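Local coordinates for restriction endonuclease r.bpuji (Bacillus pumilus, PDB 2VLA), which binds its cognate DNA through this N-terminal recognition domain, the full-length enzyme being a restriction endonuclease that probably cleaves DNA, at residues 140-145 / 221-226; 144-149 / 238-243. One frame throughout, in Å; residues are numbered along the deposited sequence.

Contact 1: 140-145 / 221-226; sequences YILQVL and NLIRID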
loop_
_atom_site.group_PDB
_atom_site.type_symbol
_atom_site.label_atom_id
_atom_site.label_comp_id
_atom_site.label_asym_id
_atom_site.label_seq_id
_atom_site.Cartn_x
_atom_site.Cartn_y
_atom_site.Cartn_z
ATOM N N TYR A 140 -9.387 2.805 -6.633
ATOM C CA TYR A 140 -9.228 3.523 -7.857
ATOM C C TYR A 140 -8.668 2.621 -8.987
ATOM O O TYR A 140 -9.162 2.606 -10.103
ATOM C CB TYR A 140 -8.349 4.765 -7.657
ATOM C CG TYR A 140 -8.446 5.743 -8.797
ATOM C CD1 TYR A 140 -7.651 5.602 -9.904
ATOM C CD2 TYR A 140 -9.396 6.792 -8.792
ATOM C CE1 TYR A 140 -7.742 6.438 -10.945
ATOM C CE2 TYR A 140 -9.485 7.635 -9.846
ATOM C CZ TYR A 140 -8.667 7.465 -10.930
ATOM O OH TYR A 140 -8.707 8.279 -12.032
ATOM N N ILE A 141 -7.600 1.862 -8.674
ATOM C CA ILE A 141 -6.997 0.930 -9.655
ATOM C C ILE A 141 -8.038 -0.069 -10.141
ATOM O O ILE A 141 -8.177 -0.316 -11.341
ATOM C CB ILE A 141 -5.788 0.170 -9.050
ATOM C CG1 ILE A 141 -4.600 1.105 -8.869
ATOM C CG2 ILE A 141 -5.386 -1.018 -9.941
ATOM C CD1 ILE A 141 -3.603 0.615 -7.840
ATOM N N LEU A 142 -8.787 -0.641 -9.207
ATOM C CA LEU A 142 -9.785 -1.608 -9.568
ATOM C C LEU A 142 -10.854 -0.977 -10.512
ATOM O O LEU A 142 -11.265 -1.591 -11.485
ATOM C CB LEU A 142 -10.448 -2.163 -8.309
ATOM C CG LEU A 142 -9.548 -3.124 -7.500
ATOM C CD1 LEU A 142 -10.296 -3.490 -6.229
ATOM C CD2 LEU A 142 -9.153 -4.406 -8.319
ATOM N N GLN A 143 -11.289 0.259 -10.225
ATOM C CA GLN A 143 -12.228 0.901 -11.109
ATOM C C GLN A 143 -11.640 1.212 -12.492
ATOM O O GLN A 143 -12.314 1.072 -13.501
ATOM C CB GLN A 143 -12.786 2.172 -10.471
ATOM C CG GLN A 143 -13.909 2.854 -11.292
ATOM C CD GLN A 143 -15.184 2.052 -11.314
ATOM O OE1 GLN A 143 -15.396 1.181 -10.494
ATOM N NE2 GLN A 143 -16.104 2.456 -12.174
ATOM N N VAL A 144 -10.372 1.626 -12.534
ATOM C CA VAL A 144 -9.700 1.840 -13.816
ATOM C C VAL A 144 -9.682 0.515 -14.638
ATOM O O VAL A 144 -9.974 0.502 -15.825
ATOM C CB VAL A 144 -8.261 2.359 -13.599
ATOM C CG1 VAL A 144 -7.407 2.239 -14.885
ATOM C CG2 VAL A 144 -8.271 3.796 -13.107
ATOM N N LEU A 145 -9.375 -0.596 -13.965
ATOM C CA LEU A 145 -9.334 -1.893 -14.652
ATOM C C LEU A 145 -10.732 -2.320 -15.136
ATOM O O LEU A 145 -10.876 -2.854 -16.249
ATOM C CB LEU A 145 -8.725 -2.959 -13.733
ATOM C CG LEU A 145 -7.219 -2.805 -13.462
ATOM C CD1 LEU A 145 -6.803 -3.751 -12.359
ATOM C CD2 LEU A 145 -6.395 -3.047 -14.732
ATOM N N ASN A 221 -5.884 -11.711 -4.397
ATOM C CA ASN A 221 -6.593 -12.480 -5.424
ATOM C C ASN A 221 -7.575 -11.648 -6.249
ATOM O O ASN A 221 -8.542 -12.179 -6.782
ATOM C CB ASN A 221 -7.330 -13.662 -4.795
ATOM C CG ASN A 221 -6.421 -14.825 -4.523
ATOM O OD1 ASN A 221 -5.356 -14.946 -5.128
ATOM N ND2 ASN A 221 -6.833 -15.701 -3.614
ATOM N N LEU A 222 -7.302 -10.358 -6.388
ATOM C CA LEU A 222 -8.197 -9.490 -7.152
ATOM C C LEU A 222 -7.708 -9.261 -8.577
ATOM O O LEU A 222 -8.519 -8.982 -9.481
ATOM C CB LEU A 222 -8.412 -8.175 -6.431
ATOM C CG LEU A 222 -8.939 -8.341 -5.014
ATOM C CD1 LEU A 222 -9.151 -6.998 -4.380
ATOM C CD2 LEU A 222 -10.227 -9.201 -4.989
ATOM N N ILE A 223 -6.403 -9.452 -8.795
ATOM C CA ILE A 223 -5.816 -9.307 -10.121
ATOM C C ILE A 223 -4.781 -10.367 -10.368
ATOM O O ILE A 223 -4.362 -11.054 -9.451
ATOM C CB ILE A 223 -5.173 -7.935 -10.305
ATOM C CG1 ILE A 223 -3.938 -7.777 -9.379
ATOM C CG2 ILE A 223 -6.227 -6.805 -10.076
ATOM C CD1 ILE A 223 -3.023 -6.591 -9.663
ATOM N N ARG A 224 -4.382 -10.497 -11.630
ATOM C CA ARG A 224 -3.250 -11.321 -12.013
ATOM C C ARG A 224 -2.334 -10.478 -12.897
ATOM O O ARG A 224 -2.797 -9.848 -13.863
ATOM C CB ARG A 224 -3.730 -12.558 -12.772
ATOM C CG ARG A 224 -2.631 -13.560 -13.086
ATOM C CD ARG A 224 -2.836 -14.894 -12.346
ATOM N NE ARG A 224 -1.943 -15.050 -11.191
ATOM C CZ ARG A 224 -0.663 -14.682 -11.175
ATOM N NH1 ARG A 224 -0.116 -14.139 -12.243
ATOM N NH2 ARG A 224 0.070 -14.865 -10.084
ATOM N N ILE A 225 -1.064 -10.385 -12.505
ATOM C CA ILE A 225 -0.079 -9.642 -13.229
ATOM C C ILE A 225 0.712 -10.639 -14.068
ATOM O O ILE A 225 1.342 -11.534 -13.526
ATOM C CB ILE A 225 0.945 -8.964 -12.247
ATOM C CG1 ILE A 225 0.241 -8.091 -11.196
ATOM C CG2 ILE A 225 1.961 -8.127 -13.027
ATOM C CD1 ILE A 225 1.158 -7.697 -10.037
ATOM N N ASP A 226 0.651 -10.507 -15.370
ATOM C CA ASP A 226 1.544 -11.297 -16.230
ATOM C C ASP A 226 2.609 -10.393 -16.850
ATOM O O ASP A 226 2.806 -9.266 -16.417
ATOM C CB ASP A 226 0.749 -12.113 -17.258
ATOM C CG ASP A 226 0.062 -11.271 -18.314
ATOM O OD1 ASP A 226 0.716 -10.421 -18.944
ATOM O OD2 ASP A 226 -1.152 -11.522 -18.569
#
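Leu142 and Leu145, one helical turn apart on helix 137-150, meet Leu222, just before strand 223-225, and Ile223, its first residue. Leu142 forks between the two: its CD1 touches Leu222 CD1 at 4.1 Å, and its other methyl, CD2, lies 4.2 Å from Ile223 CG2. Leu145 joins from the next turn, its CD1 3.9 Å from Ile223 CG2, so the branch methyl of the isoleucine is shared by two leucines. The Leu142-Leu222 and Leu145-Ile223 side chains cross at about a right angle. In Ile223, CG1 falls between the backbone N and the carbonyl carbon (chi1 67°), which turns CG2 rather than the longer CG1-CD1 arm to the helix. No hydrogen bond crosses; all four side chains are buried. Behind them, Leu217 of helix 203-219 lies against both Leu142 and Leu222, while Val230 and Leu232 of the partner strand extend the apolar layer. Asn221 ends helix 203-219 in a Schellman motif, turning the chain directly into Leu222 and strand 223-225. A helix followed at once by a two-stranded antiparallel hairpin, covered by an earlier helix, is consistent with a winged-helix form of the helix-turn-helix motif, strands 223-225 and 230-232 making the wing.

Contact 2: 144-149 / 238-243; sequences VLLTAD and ENINYI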
loop_
_atom_site.group_PDB
_atom_site.type_symbol
_atom_site.label_atom_id
_atom_site.label_comp_id
_atom_site.label_asym_id
_atom_site.label_seq_id
_atom_site.Cartn_x
_atom_site.Cartn_y
_atom_site.Cartn_z
ATOM N N VAL A 144 -10.372 1.626 -12.534
ATOM C CA VAL A 144 -9.700 1.840 -13.816
ATOM C C VAL A 144 -9.682 0.515 -14.638
ATOM O O VAL A 144 -9.974 0.502 -15.825
ATOM C CB VAL A 144 -8.261 2.359 -13.599
ATOM C CG1 VAL A 144 -7.407 2.239 -14.885
ATOM C CG2 VAL A 144 -8.271 3.796 -13.107
ATOM N N LEU A 145 -9.375 -0.596 -13.965
ATOM C CA LEU A 145 -9.334 -1.893 -14.652
ATOM C C LEU A 145 -10.732 -2.320 -15.136
ATOM O O LEU A 145 -10.876 -2.854 -16.249
ATOM C CB LEU A 145 -8.725 -2.959 -13.733
ATOM C CG LEU A 145 -7.219 -2.805 -13.462
ATOM C CD1 LEU A 145 -6.803 -3.751 -12.359
ATOM C CD2 LEU A 145 -6.395 -3.047 -14.732
ATOM N N LEU A 146 -11.762 -2.091 -14.306
ATOM C CA LEU A 146 -13.145 -2.393 -14.725
ATOM C C LEU A 146 -13.505 -1.569 -15.948
ATOM O O LEU A 146 -14.077 -2.074 -16.904
ATOM C CB LEU A 146 -14.145 -2.098 -13.606
ATOM C CG LEU A 146 -14.197 -3.116 -12.467
ATOM C CD1 LEU A 146 -14.961 -2.519 -11.313
ATOM C CD2 LEU A 146 -14.829 -4.435 -12.908
ATOM N N THR A 147 -13.175 -0.284 -15.891
ATOM C CA THR A 147 -13.496 0.644 -16.970
ATOM C C THR A 147 -12.730 0.298 -18.256
ATOM O O THR A 147 -13.282 0.355 -19.348
ATOM C CB THR A 147 -13.239 2.095 -16.537
ATOM O OG1 THR A 147 -14.014 2.370 -15.374
ATOM C CG2 THR A 147 -13.610 3.114 -17.651
ATOM N N ALA A 148 -11.477 -0.160 -18.115
ATOM C CA ALA A 148 -10.726 -0.666 -19.271
ATOM C C ALA A 148 -11.465 -1.846 -19.923
ATOM O O ALA A 148 -11.710 -1.850 -21.126
ATOM C CB ALA A 148 -9.302 -1.068 -18.844
ATOM N N ASP A 149 -11.869 -2.822 -19.118
ATOM C CA ASP A 149 -12.597 -3.973 -19.660
ATOM C C ASP A 149 -13.905 -3.535 -20.336
ATOM O O ASP A 149 -14.271 -4.048 -21.388
ATOM C CB ASP A 149 -12.899 -4.994 -18.564
ATOM C CG ASP A 149 -11.718 -5.855 -18.226
ATOM O OD1 ASP A 149 -10.724 -5.839 -18.993
ATOM O OD2 ASP A 149 -11.778 -6.575 -17.203
ATOM N N GLU A 238 -17.162 -10.339 -6.777
ATOM C CA GLU A 238 -17.908 -9.735 -5.660
ATOM C C GLU A 238 -17.017 -8.779 -4.863
ATOM O O GLU A 238 -17.392 -7.638 -4.601
ATOM C CB GLU A 238 -18.490 -10.797 -4.750
ATOM C CG GLU A 238 -19.625 -11.564 -5.365
ATOM C CD GLU A 238 -20.463 -12.285 -4.331
ATOM O OE1 GLU A 238 -19.949 -13.233 -3.721
ATOM O OE2 GLU A 238 -21.641 -11.900 -4.133
ATOM N N ASN A 239 -15.813 -9.229 -4.546
ATOM C CA ASN A 239 -14.860 -8.387 -3.830
ATOM C C ASN A 239 -14.346 -7.235 -4.682
ATOM O O ASN A 239 -14.172 -6.136 -4.193
ATOM C CB ASN A 239 -13.700 -9.215 -3.316
ATOM C CG ASN A 239 -14.036 -9.944 -2.037
ATOM O OD1 ASN A 239 -14.624 -9.373 -1.124
ATOM N ND2 ASN A 239 -13.644 -11.203 -1.956
ATOM N N ILE A 240 -14.059 -7.503 -5.947
ATOM C CA ILE A 240 -13.626 -6.443 -6.859
ATOM C C ILE A 240 -14.642 -5.302 -6.870
ATOM O O ILE A 240 -14.286 -4.127 -6.732
ATOM C CB ILE A 240 -13.445 -6.965 -8.290
ATOM C CG1 ILE A 240 -12.213 -7.891 -8.365
ATOM C CG2 ILE A 240 -13.305 -5.809 -9.265
ATOM C CD1 ILE A 240 -12.168 -8.720 -9.640
ATOM N N ASN A 241 -15.903 -5.640 -7.007
ATOM C CA ASN A 241 -16.914 -4.598 -7.108
ATOM C C ASN A 241 -17.101 -3.821 -5.788
ATOM O O ASN A 241 -17.252 -2.583 -5.798
ATOM C CB ASN A 241 -18.230 -5.173 -7.611
ATOM C CG ASN A 241 -18.303 -5.210 -9.135
ATOM O OD1 ASN A 241 -18.208 -4.180 -9.796
ATOM N ND2 ASN A 241 -18.453 -6.397 -9.692
ATOM N N TYR A 242 -17.091 -4.516 -4.674
ATOM C CA TYR A 242 -17.226 -3.863 -3.402
ATOM C C TYR A 242 -16.121 -2.818 -3.200
ATOM O O TYR A 242 -16.409 -1.654 -2.884
ATOM C CB TYR A 242 -17.222 -4.882 -2.263
ATOM C CG TYR A 242 -17.212 -4.247 -0.897
ATOM C CD1 TYR A 242 -18.368 -3.626 -0.370
ATOM C CD2 TYR A 242 -16.035 -4.191 -0.156
ATOM C CE1 TYR A 242 -18.349 -3.054 0.889
ATOM C CE2 TYR A 242 -16.005 -3.629 1.105
ATOM C CZ TYR A 242 -17.154 -3.025 1.612
ATOM O OH TYR A 242 -17.120 -2.447 2.851
ATOM N N ILE A 243 -14.871 -3.211 -3.431
ATOM C CA ILE A 243 -13.792 -2.329 -3.179
ATOM C C ILE A 243 -13.737 -1.217 -4.223
ATOM O O ILE A 243 -13.463 -0.067 -3.890
ATOM C CB ILE A 243 -12.440 -3.112 -3.118
ATOM C CG1 ILE A 243 -12.491 -4.131 -1.974
ATOM C CG2 ILE A 243 -11.273 -2.167 -2.937
ATOM C CD1 ILE A 243 -11.303 -5.099 -1.945
#
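Leu146 lays its isopropyl end over Ile240, where CG2 of the isoleucine sits before both leucine methyls, 4.2 Å from Leu146 CD2 and also 4.2 Å from Leu146 CD1. The same CD1 brushes the amide oxygen of Asn241, with 4.0 Å from Leu146 CD1 to Asn241 OD1, a van der Waals contact between an apolar methyl and a polar group. Ile240 is oriented by its first torsion: with CG1 beside the backbone N (chi1 -70°), CG2 stands anti to that N and meets the leucine, leaving the CG1-CD1 arm to other neighbours. The Asn241 amide turns its ND2 back along its own helix, where it makes a weak hydrogen bond to Ala237 O. Leu146 alone makes the contact from 144-149, meeting one apolar partner, Ile240, and the amide of Asn241, with no hydrogen bond across. Tyr234 and Leu232 also touch Leu146, and the Tyr234 hydroxyl is hydrogen-bonded to Asp149 OD2, tying helix 137-150 to the loop that leads into helix 237-244. This is helix-to-helix packing within the recognition domain: short helix 237-244, after the hairpin, lies against helix 137-150, consistent with a winged-helix arrangement.

Overall arrangement
Both contacts start from helix 137-150, and their centres are 7 Å apart. Their segments overlap at Val144 and Leu145, of which Leu145 makes a contact, in contact 1. The helix uses successive residues for its two partners, Leu145 for the strand and Leu146 for helix 237-244. The two join directly: Leu142 CD1 lies 3.7 Å from Ile243 CG2, and Leu222 CD1 lies 3.8 Å from Ile243 CD1, so Ile243 touches both sides of contact 1. Contact 1 comes nearer the bound DNA, its nearest atom being about 7 Å away against about 16 Å for contact 2. The polyether pocket adjoins the same helix, as Gln143 touches Trp247 and Tyr140 OH is hydrogen-bonded to Ile175 O.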